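Local coordinates for protein uroporphyrinogen-III C-methyltransferase (Pseudomonas denitrificans, PDB 1S4D) that catalyses two successive methylations, at C-2 and C-7, that turn uroporphyrinogen III into precorrin-2 for cobalamin and siroheme synthesis, using S-adenosyl-L-methionine, at residues Ile129-Gly134 and Val181-Met186; Gly134-Ala139 and Ala208-Ala213; Gly140-His145 and Val249-Ala254. All coordinates share one frame; numbering follows the deposited sequence.

Contact 1. Residues Ile129-Gly134 and Val181-Met186. With SAH (S-adenosyl-L-homocysteine), chain Q.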
loop_
_atom_site.group_PDB
_atom_site.type_symbol
_atom_site.label_atom_id
_atom_site.label_comp_id
_atom_site.label_asym_id
_atom_site.label_seq_id
_atom_site.Cartn_x
_atom_site.Cartn_y
_atom_site.Cartn_z
ATOM N N ILE B 129 -5.843 0.353 -0.941
ATOM C CA ILE B 129 -4.798 1.052 -1.653
ATOM C C ILE B 129 -4.400 2.312 -0.878
ATOM O O ILE B 129 -5.260 3.108 -0.446
ATOM C CB ILE B 129 -5.286 1.449 -3.027
ATOM C CG1 ILE B 129 -5.749 0.228 -3.826
ATOM C CG2 ILE B 129 -4.211 2.264 -3.730
ATOM C CD1 ILE B 129 -4.659 -0.840 -4.121
ATOM N N THR B 130 -3.090 2.497 -0.685
ATOM C CA THR B 130 -2.599 3.653 0.082
ATOM C C THR B 130 -2.237 4.848 -0.811
ATOM O O THR B 130 -1.746 4.697 -1.938
ATOM C CB THR B 130 -1.429 3.229 1.059
ATOM O OG1 THR B 130 -1.139 4.308 1.966
ATOM C CG2 THR B 130 -0.110 3.043 0.337
ATOM N N ALA B 131 -2.459 6.041 -0.303
ATOM C CA ALA B 131 -2.219 7.231 -1.117
ATOM C C ALA B 131 -0.758 7.279 -1.611
ATOM O O ALA B 131 -0.517 7.625 -2.771
ATOM C CB ALA B 131 -2.597 8.493 -0.363
ATOM N N GLY B 132 0.192 6.907 -0.738
ATOM C CA GLY B 132 1.604 6.918 -1.068
ATOM C C GLY B 132 2.070 5.915 -2.116
ATOM O O GLY B 132 3.173 6.067 -2.645
ATOM N N ILE B 133 1.277 4.883 -2.422
ATOM C CA ILE B 133 1.651 3.983 -3.509
ATOM C C ILE B 133 0.674 4.122 -4.649
ATOM O O ILE B 133 1.065 4.486 -5.767
ATOM C CB ILE B 133 1.770 2.514 -3.058
ATOM C CG1 ILE B 133 2.794 2.386 -1.922
ATOM C CG2 ILE B 133 2.169 1.643 -4.220
ATOM C CD1 ILE B 133 2.689 1.089 -1.114
ATOM N N GLY B 134 -0.602 3.876 -4.384
ATOM C CA GLY B 134 -1.587 3.919 -5.453
ATOM C C GLY B 134 -1.837 5.332 -5.927
ATOM O O GLY B 134 -1.879 5.576 -7.129
ATOM N N VAL B 181 8.455 9.417 0.810
ATOM C CA VAL B 181 7.046 9.637 0.540
ATOM C C VAL B 181 6.383 10.119 1.824
ATOM O O VAL B 181 6.408 9.430 2.853
ATOM C CB VAL B 181 6.352 8.349 0.029
ATOM C CG1 VAL B 181 4.800 8.529 -0.009
ATOM C CG2 VAL B 181 6.966 7.872 -1.324
ATOM N N MET B 182 5.788 11.298 1.772
ATOM C CA MET B 182 5.385 11.944 3.001
ATOM C C MET B 182 3.887 12.186 3.048
ATOM O O MET B 182 3.320 12.755 2.109
ATOM C CB MET B 182 6.163 13.246 3.180
ATOM C CG MET B 182 7.624 13.114 2.829
ATOM S SD MET B 182 8.572 14.412 3.585
ATOM C CE MET B 182 8.275 15.794 2.445
ATOM N N TYR B 183 3.287 11.722 4.150
ATOM C CA TYR B 183 1.880 11.862 4.502
ATOM C C TYR B 183 1.759 13.038 5.465
ATOM O O TYR B 183 2.684 13.300 6.229
ATOM C CB TYR B 183 1.405 10.599 5.231
ATOM C CG TYR B 183 1.232 9.370 4.350
ATOM C CD1 TYR B 183 2.340 8.585 3.944
ATOM C CD2 TYR B 183 -0.035 8.970 3.949
ATOM C CE1 TYR B 183 2.177 7.457 3.132
ATOM C CE2 TYR B 183 -0.206 7.860 3.159
ATOM C CZ TYR B 183 0.893 7.116 2.744
ATOM O OH TYR B 183 0.656 6.029 1.940
ATOM N N MET B 184 0.635 13.761 5.423
ATOM C CA MET B 184 0.375 14.871 6.351
ATOM C C MET B 184 1.567 15.797 6.564
ATOM O O MET B 184 1.918 16.103 7.696
ATOM C CB MET B 184 -0.118 14.353 7.700
ATOM C CG MET B 184 -1.230 13.319 7.570
ATOM S SD MET B 184 -1.663 12.629 9.146
ATOM C CE MET B 184 -0.847 11.057 9.036
ATOM N N ALA B 185 2.141 16.272 5.458
ATOM C CA ALA B 185 3.372 17.059 5.478
ATOM C C ALA B 185 3.174 18.452 4.910
ATOM O O ALA B 185 4.142 19.153 4.641
ATOM C CB ALA B 185 4.475 16.330 4.718
ATOM N N MET B 186 1.930 18.866 4.720
ATOM C CA MET B 186 1.675 20.156 4.069
ATOM C C MET B 186 1.896 21.329 5.020
ATOM O O MET B 186 2.607 22.261 4.703
ATOM C CB MET B 186 0.251 20.220 3.500
ATOM C CG MET B 186 -0.007 19.270 2.377
ATOM S SD MET B 186 0.719 19.808 0.845
ATOM C CE MET B 186 -0.582 20.940 0.193
HETATM N N SAH Q . -4.472 5.469 5.794
HETATM C CA SAH Q . -4.369 6.509 4.785
HETATM C CB SAH Q . -3.691 7.735 5.372
HETATM C CG SAH Q . -4.626 8.647 6.144
HETATM S SD SAH Q . -3.827 9.920 7.155
HETATM C C SAH Q . -3.669 5.990 3.523
HETATM O O SAH Q . -3.242 4.840 3.442
HETATM O OXT SAH Q . -3.509 6.676 2.517
HETATM C "C5'" SAH Q . -4.291 11.201 5.942
HETATM C "C4'" SAH Q . -3.237 11.609 4.905
HETATM O "O4'" SAH Q . -3.196 10.711 3.815
HETATM C "C3'" SAH Q . -3.456 12.950 4.211
HETATM O "O3'" SAH Q . -3.151 14.085 4.976
HETATM C "C2'" SAH Q . -2.614 12.832 2.952
HETATM O "O2'" SAH Q . -1.231 13.030 3.163
HETATM C "C1'" SAH Q . -2.831 11.367 2.614
HETATM N N9 SAH Q . -3.890 11.139 1.605
HETATM C C8 SAH Q . -5.019 10.422 1.828
HETATM N N7 SAH Q . -5.748 10.399 0.710
HETATM C C5 SAH Q . -5.119 11.096 -0.242
HETATM C C6 SAH Q . -5.441 11.372 -1.572
HETATM N N6 SAH Q . -6.552 10.906 -2.113
HETATM N N1 SAH Q . -4.577 12.135 -2.332
HETATM C C2 SAH Q . -3.407 12.597 -1.768
HETATM N N3 SAH Q . -3.091 12.319 -0.448
HETATM C C4 SAH Q . -3.933 11.574 0.308
#
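Y183 and T130 meet through their hydroxyls at the S-adenosyl-L-homocysteine (SAH) pocket of this tetrapyrrole methylase. Y183 ends strand 179-183, and T130 is the residue just before helix 131-137. The two side chains cross at about a right angle. Y183 OH donates to T130 OG1, 2.5 Å away. It also accepts from the first turn of the helix, with G132 N 2.9 Å from Y183 OH and a bent N-H line of 142°. The phenol oxygen is therefore gripped both by a side chain and by the backbone. T130 OG1 passes the chain on: it donates to SAH O. The chi1 of T130, -169°, puts OG1 anti to the backbone N, where it reaches both the phenol oxygen and the SAH carboxylate. A phenylalanine in place of Y183 would probably leave G132 N without its acceptor and T130 OG1 with one bond fewer, the threonine then being less firmly set against the carboxylate. The second carboxylate oxygen, SAH OXT, accepts a nearly straight bond from A131 N. It also lies in the plane of the Y183 ring, at the edge, 3.6 Å from Y183 CE2. V181 CG1 packs on G132 CA. The ring of F106 also meets the Y183 ring. Past the strand end, M184 holds the ribose, its N lying 3.0 Å from SAH O2' in a line straight to 172°.

Contact 2. Residues Gly134-Ala139 and Ala208-Ala213. With SAH (S-adenosyl-L-homocysteine), chain Q.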
loop_
_atom_site.group_PDB
_atom_site.type_symbol
_atom_site.label_atom_id
_atom_site.label_comp_id
_atom_site.label_asym_id
_atom_site.label_seq_id
_atom_site.Cartn_x
_atom_site.Cartn_y
_atom_site.Cartn_z
ATOM N N GLY B 134 -0.602 3.876 -4.384
ATOM C CA GLY B 134 -1.587 3.919 -5.453
ATOM C C GLY B 134 -1.837 5.332 -5.927
ATOM O O GLY B 134 -1.879 5.576 -7.129
ATOM N N GLY B 135 -1.998 6.259 -4.979
ATOM C CA GLY B 135 -2.107 7.672 -5.281
ATOM C C GLY B 135 -1.026 8.186 -6.202
ATOM O O GLY B 135 -1.317 8.838 -7.210
ATOM N N LEU B 136 0.224 7.868 -5.890
ATOM C CA LEU B 136 1.325 8.336 -6.716
ATOM C C LEU B 136 1.319 7.697 -8.107
ATOM O O LEU B 136 1.654 8.362 -9.102
ATOM C CB LEU B 136 2.665 8.158 -5.997
ATOM C CG LEU B 136 2.810 9.049 -4.753
ATOM C CD1 LEU B 136 4.071 8.697 -4.061
ATOM C CD2 LEU B 136 2.847 10.514 -5.101
ATOM N N ALA B 137 0.897 6.428 -8.173
ATOM C CA ALA B 137 0.637 5.774 -9.457
ATOM C C ALA B 137 -0.301 6.591 -10.343
ATOM O O ALA B 137 -0.096 6.669 -11.573
ATOM C CB ALA B 137 0.086 4.384 -9.253
ATOM N N TYR B 138 -1.320 7.213 -9.747
ATOM C CA TYR B 138 -2.258 7.987 -10.583
ATOM C C TYR B 138 -1.658 9.305 -11.088
ATOM O O TYR B 138 -2.276 9.979 -11.891
ATOM C CB TYR B 138 -3.591 8.259 -9.882
ATOM C CG TYR B 138 -4.619 7.163 -9.989
ATOM C CD1 TYR B 138 -4.335 5.853 -9.539
ATOM C CD2 TYR B 138 -5.896 7.436 -10.494
ATOM C CE1 TYR B 138 -5.294 4.842 -9.618
ATOM C CE2 TYR B 138 -6.861 6.442 -10.573
ATOM C CZ TYR B 138 -6.556 5.148 -10.132
ATOM O OH TYR B 138 -7.519 4.178 -10.207
ATOM N N ALA B 139 -0.466 9.657 -10.616
ATOM C CA ALA B 139 0.195 10.882 -11.048
ATOM C C ALA B 139 1.361 10.553 -11.947
ATOM O O ALA B 139 2.094 11.461 -12.341
ATOM C CB ALA B 139 0.681 11.722 -9.845
ATOM N N ALA B 208 7.420 16.270 -5.875
ATOM C CA ALA B 208 6.070 16.451 -6.419
ATOM C C ALA B 208 5.071 16.442 -5.278
ATOM O O ALA B 208 5.277 15.755 -4.278
ATOM C CB ALA B 208 5.728 15.377 -7.436
ATOM N N PHE B 209 4.010 17.235 -5.423
ATOM C CA PHE B 209 2.885 17.245 -4.501
ATOM C C PHE B 209 1.761 16.662 -5.309
ATOM O O PHE B 209 1.538 17.079 -6.460
ATOM C CB PHE B 209 2.509 18.686 -4.105
ATOM C CG PHE B 209 3.446 19.319 -3.116
ATOM C CD1 PHE B 209 3.081 19.442 -1.785
ATOM C CD2 PHE B 209 4.700 19.795 -3.526
ATOM C CE1 PHE B 209 3.950 20.006 -0.858
ATOM C CE2 PHE B 209 5.587 20.368 -2.613
ATOM C CZ PHE B 209 5.215 20.477 -1.272
ATOM N N VAL B 210 1.053 15.696 -4.734
ATOM C CA VAL B 210 -0.119 15.139 -5.393
ATOM C C VAL B 210 -1.319 15.305 -4.463
ATOM O O VAL B 210 -1.418 14.643 -3.421
ATOM C CB VAL B 210 0.094 13.654 -5.826
ATOM C CG1 VAL B 210 -1.053 13.175 -6.701
ATOM C CG2 VAL B 210 1.433 13.464 -6.573
ATOM N N CYS B 211 -2.219 16.203 -4.845
ATOM C CA CYS B 211 -3.406 16.495 -4.051
ATOM C C CYS B 211 -4.607 15.768 -4.577
ATOM O O CYS B 211 -4.875 15.780 -5.793
ATOM C CB CYS B 211 -3.700 17.995 -4.033
ATOM S SG CYS B 211 -2.319 18.952 -3.356
ATOM N N ASN B 212 -5.332 15.129 -3.661
ATOM C CA ASN B 212 -6.535 14.423 -4.028
ATOM C C ASN B 212 -6.195 13.418 -5.127
ATOM O O ASN B 212 -6.913 13.314 -6.130
ATOM C CB ASN B 212 -7.594 15.421 -4.508
ATOM C CG ASN B 212 -7.898 16.472 -3.478
ATOM O OD1 ASN B 212 -8.502 16.175 -2.458
ATOM N ND2 ASN B 212 -7.458 17.694 -3.716
ATOM N N ALA B 213 -5.083 12.702 -4.946
ATOM C CA ALA B 213 -4.741 11.607 -5.845
ATOM C C ALA B 213 -5.968 10.740 -6.086
ATOM O O ALA B 213 -6.790 10.532 -5.195
ATOM C CB ALA B 213 -3.559 10.761 -5.311
HETATM N N SAH Q . -4.472 5.469 5.794
HETATM C CA SAH Q . -4.369 6.509 4.785
HETATM C CB SAH Q . -3.691 7.735 5.372
HETATM C CG SAH Q . -4.626 8.647 6.144
HETATM S SD SAH Q . -3.827 9.920 7.155
HETATM C C SAH Q . -3.669 5.990 3.523
HETATM O O SAH Q . -3.242 4.840 3.442
HETATM O OXT SAH Q . -3.509 6.676 2.517
HETATM C "C5'" SAH Q . -4.291 11.201 5.942
HETATM C "C4'" SAH Q . -3.237 11.609 4.905
HETATM O "O4'" SAH Q . -3.196 10.711 3.815
HETATM C "C3'" SAH Q . -3.456 12.950 4.211
HETATM O "O3'" SAH Q . -3.151 14.085 4.976
HETATM C "C2'" SAH Q . -2.614 12.832 2.952
HETATM O "O2'" SAH Q . -1.231 13.030 3.163
HETATM C "C1'" SAH Q . -2.831 11.367 2.614
HETATM N N9 SAH Q . -3.890 11.139 1.605
HETATM C C8 SAH Q . -5.019 10.422 1.828
HETATM N N7 SAH Q . -5.748 10.399 0.710
HETATM C C5 SAH Q . -5.119 11.096 -0.242
HETATM C C6 SAH Q . -5.441 11.372 -1.572
HETATM N N6 SAH Q . -6.552 10.906 -2.113
HETATM N N1 SAH Q . -4.577 12.135 -2.332
HETATM C C2 SAH Q . -3.407 12.597 -1.768
HETATM N N3 SAH Q . -3.091 12.319 -0.448
HETATM C C4 SAH Q . -3.933 11.574 0.308
#
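At the adenine end of the SAH pocket, the end of helix 131-137 and the residues after it pack on strand 206-211 and the turn that follows. G135 meets A213, while L136 and A139 meet V210. The strand belongs to the mixed sheet of this family's C-terminal part. A213 CB sits against the helix backbone, 3.4 Å from G135 CA, and a side chain at G135 would probably crowd it. V210 is directed at the helix, and its CG2 meets L136 and A139. L136 CD2 lies 3.6 Å from V210 CG2. The chi1 of V210, -171°, turns both of its branches to A139: A139 CB is 3.8 Å from V210 CG2 and 3.9 Å from V210 CG1. V220 of the neighbouring strand 219-224 touches A139 as well. No hydrogen bond joins the two segments. The polar atoms of A213 turn instead to the adenine: SAH N6 donates to A213 O over 3.1 Å, and A213 N makes a weak bond to SAH N1. The purine edge is thus read by main-chain atoms, while the two segments meet each other through apolar contacts.

Contact 3. Residues Gly140-His145 and Val249-Ala254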
loop_
_atom_site.group_PDB
_atom_site.type_symbol
_atom_site.label_atom_id
_atom_site.label_comp_id
_atom_site.label_asym_id
_atom_site.label_seq_id
_atom_site.Cartn_x
_atom_site.Cartn_y
_atom_site.Cartn_z
ATOM N N GLY B 140 1.527 9.260 -12.252
ATOM C CA GLY B 140 2.647 8.763 -13.032
ATOM C C GLY B 140 3.968 8.656 -12.285
ATOM O O GLY B 140 5.033 8.643 -12.910
ATOM N N ILE B 141 3.916 8.552 -10.960
ATOM C CA ILE B 141 5.134 8.390 -10.169
ATOM C C ILE B 141 5.203 7.028 -9.475
ATOM O O ILE B 141 4.515 6.810 -8.483
ATOM C CB ILE B 141 5.259 9.514 -9.112
ATOM C CG1 ILE B 141 5.321 10.889 -9.795
ATOM C CG2 ILE B 141 6.463 9.259 -8.186
ATOM C CD1 ILE B 141 5.052 12.040 -8.869
ATOM N N PRO B 142 6.046 6.121 -9.959
ATOM C CA PRO B 142 6.247 4.863 -9.238
ATOM C C PRO B 142 7.111 5.133 -8.019
ATOM O O PRO B 142 8.047 5.917 -8.049
ATOM C CB PRO B 142 6.981 3.967 -10.245
ATOM C CG PRO B 142 7.120 4.767 -11.491
ATOM C CD PRO B 142 6.887 6.212 -11.164
ATOM N N VAL B 143 6.769 4.465 -6.944
ATOM C CA VAL B 143 7.383 4.642 -5.654
ATOM C C VAL B 143 8.752 3.903 -5.590
ATOM O O VAL B 143 9.582 4.121 -4.710
ATOM C CB VAL B 143 6.310 4.183 -4.633
ATOM C CG1 VAL B 143 6.554 2.786 -4.080
ATOM C CG2 VAL B 143 6.062 5.237 -3.595
ATOM N N THR B 144 8.994 3.081 -6.603
ATOM C CA THR B 144 10.143 2.199 -6.685
ATOM C C THR B 144 10.513 2.081 -8.158
ATOM O O THR B 144 9.631 2.002 -9.021
ATOM C CB THR B 144 9.719 0.838 -6.100
ATOM O OG1 THR B 144 10.312 0.661 -4.804
ATOM C CG2 THR B 144 10.230 -0.326 -6.913
ATOM N N HIS B 145 11.799 2.071 -8.456
ATOM C CA HIS B 145 12.252 1.908 -9.826
ATOM C C HIS B 145 13.758 1.600 -9.805
ATOM O O HIS B 145 14.550 2.420 -9.340
ATOM C CB HIS B 145 11.924 3.173 -10.623
ATOM C CG HIS B 145 12.086 3.022 -12.099
ATOM N ND1 HIS B 145 13.172 3.525 -12.777
ATOM C CD2 HIS B 145 11.308 2.419 -13.026
ATOM C CE1 HIS B 145 13.057 3.239 -14.060
ATOM N NE2 HIS B 145 11.936 2.565 -14.237
ATOM N N VAL B 249 10.203 11.257 -9.344
ATOM C CA VAL B 249 9.359 12.379 -9.753
ATOM C C VAL B 249 9.578 12.724 -11.231
ATOM O O VAL B 249 8.668 13.196 -11.904
ATOM C CB VAL B 249 9.600 13.632 -8.868
ATOM C CG1 VAL B 249 8.936 14.890 -9.448
ATOM C CG2 VAL B 249 9.131 13.382 -7.451
ATOM N N ARG B 250 10.771 12.464 -11.740
ATOM C CA ARG B 250 11.084 12.769 -13.134
ATOM C C ARG B 250 10.339 11.880 -14.106
ATOM O O ARG B 250 10.169 12.249 -15.252
ATOM C CB ARG B 250 12.578 12.630 -13.402
ATOM C CG ARG B 250 13.428 13.696 -12.756
ATOM C CD ARG B 250 14.789 13.847 -13.403
ATOM N NE ARG B 250 15.696 14.555 -12.514
ATOM C CZ ARG B 250 15.824 15.872 -12.469
ATOM N NH1 ARG B 250 16.672 16.421 -11.609
ATOM N NH2 ARG B 250 15.116 16.639 -13.275
ATOM N N LEU B 251 9.893 10.711 -13.649
ATOM C CA LEU B 251 9.181 9.784 -14.516
ATOM C C LEU B 251 7.730 10.181 -14.787
ATOM O O LEU B 251 7.087 9.584 -15.657
ATOM C CB LEU B 251 9.204 8.375 -13.943
ATOM C CG LEU B 251 10.494 7.560 -13.981
ATOM C CD1 LEU B 251 10.317 6.401 -13.010
ATOM C CD2 LEU B 251 10.846 7.069 -15.386
ATOM N N ARG B 252 7.195 11.162 -14.071
ATOM C CA ARG B 252 5.811 11.538 -14.322
ATOM C C ARG B 252 5.624 12.078 -15.764
ATOM O O ARG B 252 4.589 11.861 -16.385
ATOM C CB ARG B 252 5.269 12.475 -13.220
ATOM C CG ARG B 252 4.648 13.752 -13.703
ATOM C CD ARG B 252 3.863 14.500 -12.675
ATOM N NE ARG B 252 2.525 13.952 -12.683
ATOM C CZ ARG B 252 1.427 14.588 -13.057
ATOM N NH1 ARG B 252 1.463 15.865 -13.429
ATOM N NH2 ARG B 252 0.282 13.915 -13.036
ATOM N N ALA B 253 6.641 12.749 -16.301
ATOM C CA ALA B 253 6.567 13.274 -17.668
ATOM C C ALA B 253 6.376 12.158 -18.696
ATOM O O ALA B 253 5.713 12.362 -19.708
ATOM C CB ALA B 253 7.799 14.111 -18.004
ATOM N N ALA B 254 6.935 10.982 -18.416
ATOM C CA ALA B 254 6.815 9.828 -19.296
ATOM C C ALA B 254 5.689 8.865 -18.931
ATOM O O ALA B 254 5.279 8.060 -19.760
ATOM C CB ALA B 254 8.118 9.080 -19.345
#
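L251 lays its CD1 methyl over one face of the H145 imidazole. This is a CH-pi contact, with CD1 of L251 4.0 Å from the H145 ring centroid and 12° off the ring normal. H145 CG is anti to its own backbone N (chi1 -168°), which sets the ring against L251. The same methyl also meets P142: L251 CD1 is 3.9 Å from P142 CG, and the proline ring crosses the leucine at about a right angle. The methyl sits in the corner formed by the proline ring and the imidazole face. F104 of the second subunit packs on P142, and L114 of that subunit packs on H145. The loop begins at G140, which has a positive phi of 77° and forms a Schellman motif after helix 131-137. Its carbonyl oxygen meets R252: R252 CA makes a CA-H...O contact to G140 O at 3.3 Å. Next along the loop, I141 CG1 lies 3.8 Å from R252 CB, the two side chains crossing obliquely. I141 also packs on V244 and A208 of the sheet. R252 bends at chi3, and its NE is hydrogen-bonded to the carbonyl oxygen of A139, the residue before G140.

Overall arrangement
The first segments follow one another along the chain: 129-134, 134-139 and 140-145 form helix 131-137 with its entry and exit. Their partners come later in the same order. Strands 179-183 and 206-211 flank strand 241-245 in the mixed sheet, and 249-254 follows that central strand. The helix and its exit loop thus tie together distant parts of the sequence. Centres of contacts 1 and 2 are 8 Å apart, of 2 and 3 about 11 Å, and of 1 and 3 about 15 Å. Contacts 1 and 2 share G134; contact 1 binds the carboxylate and ribose of SAH, and contact 2 its adenine. Contact 3 lies away from the ligand. All three touch the second subunit.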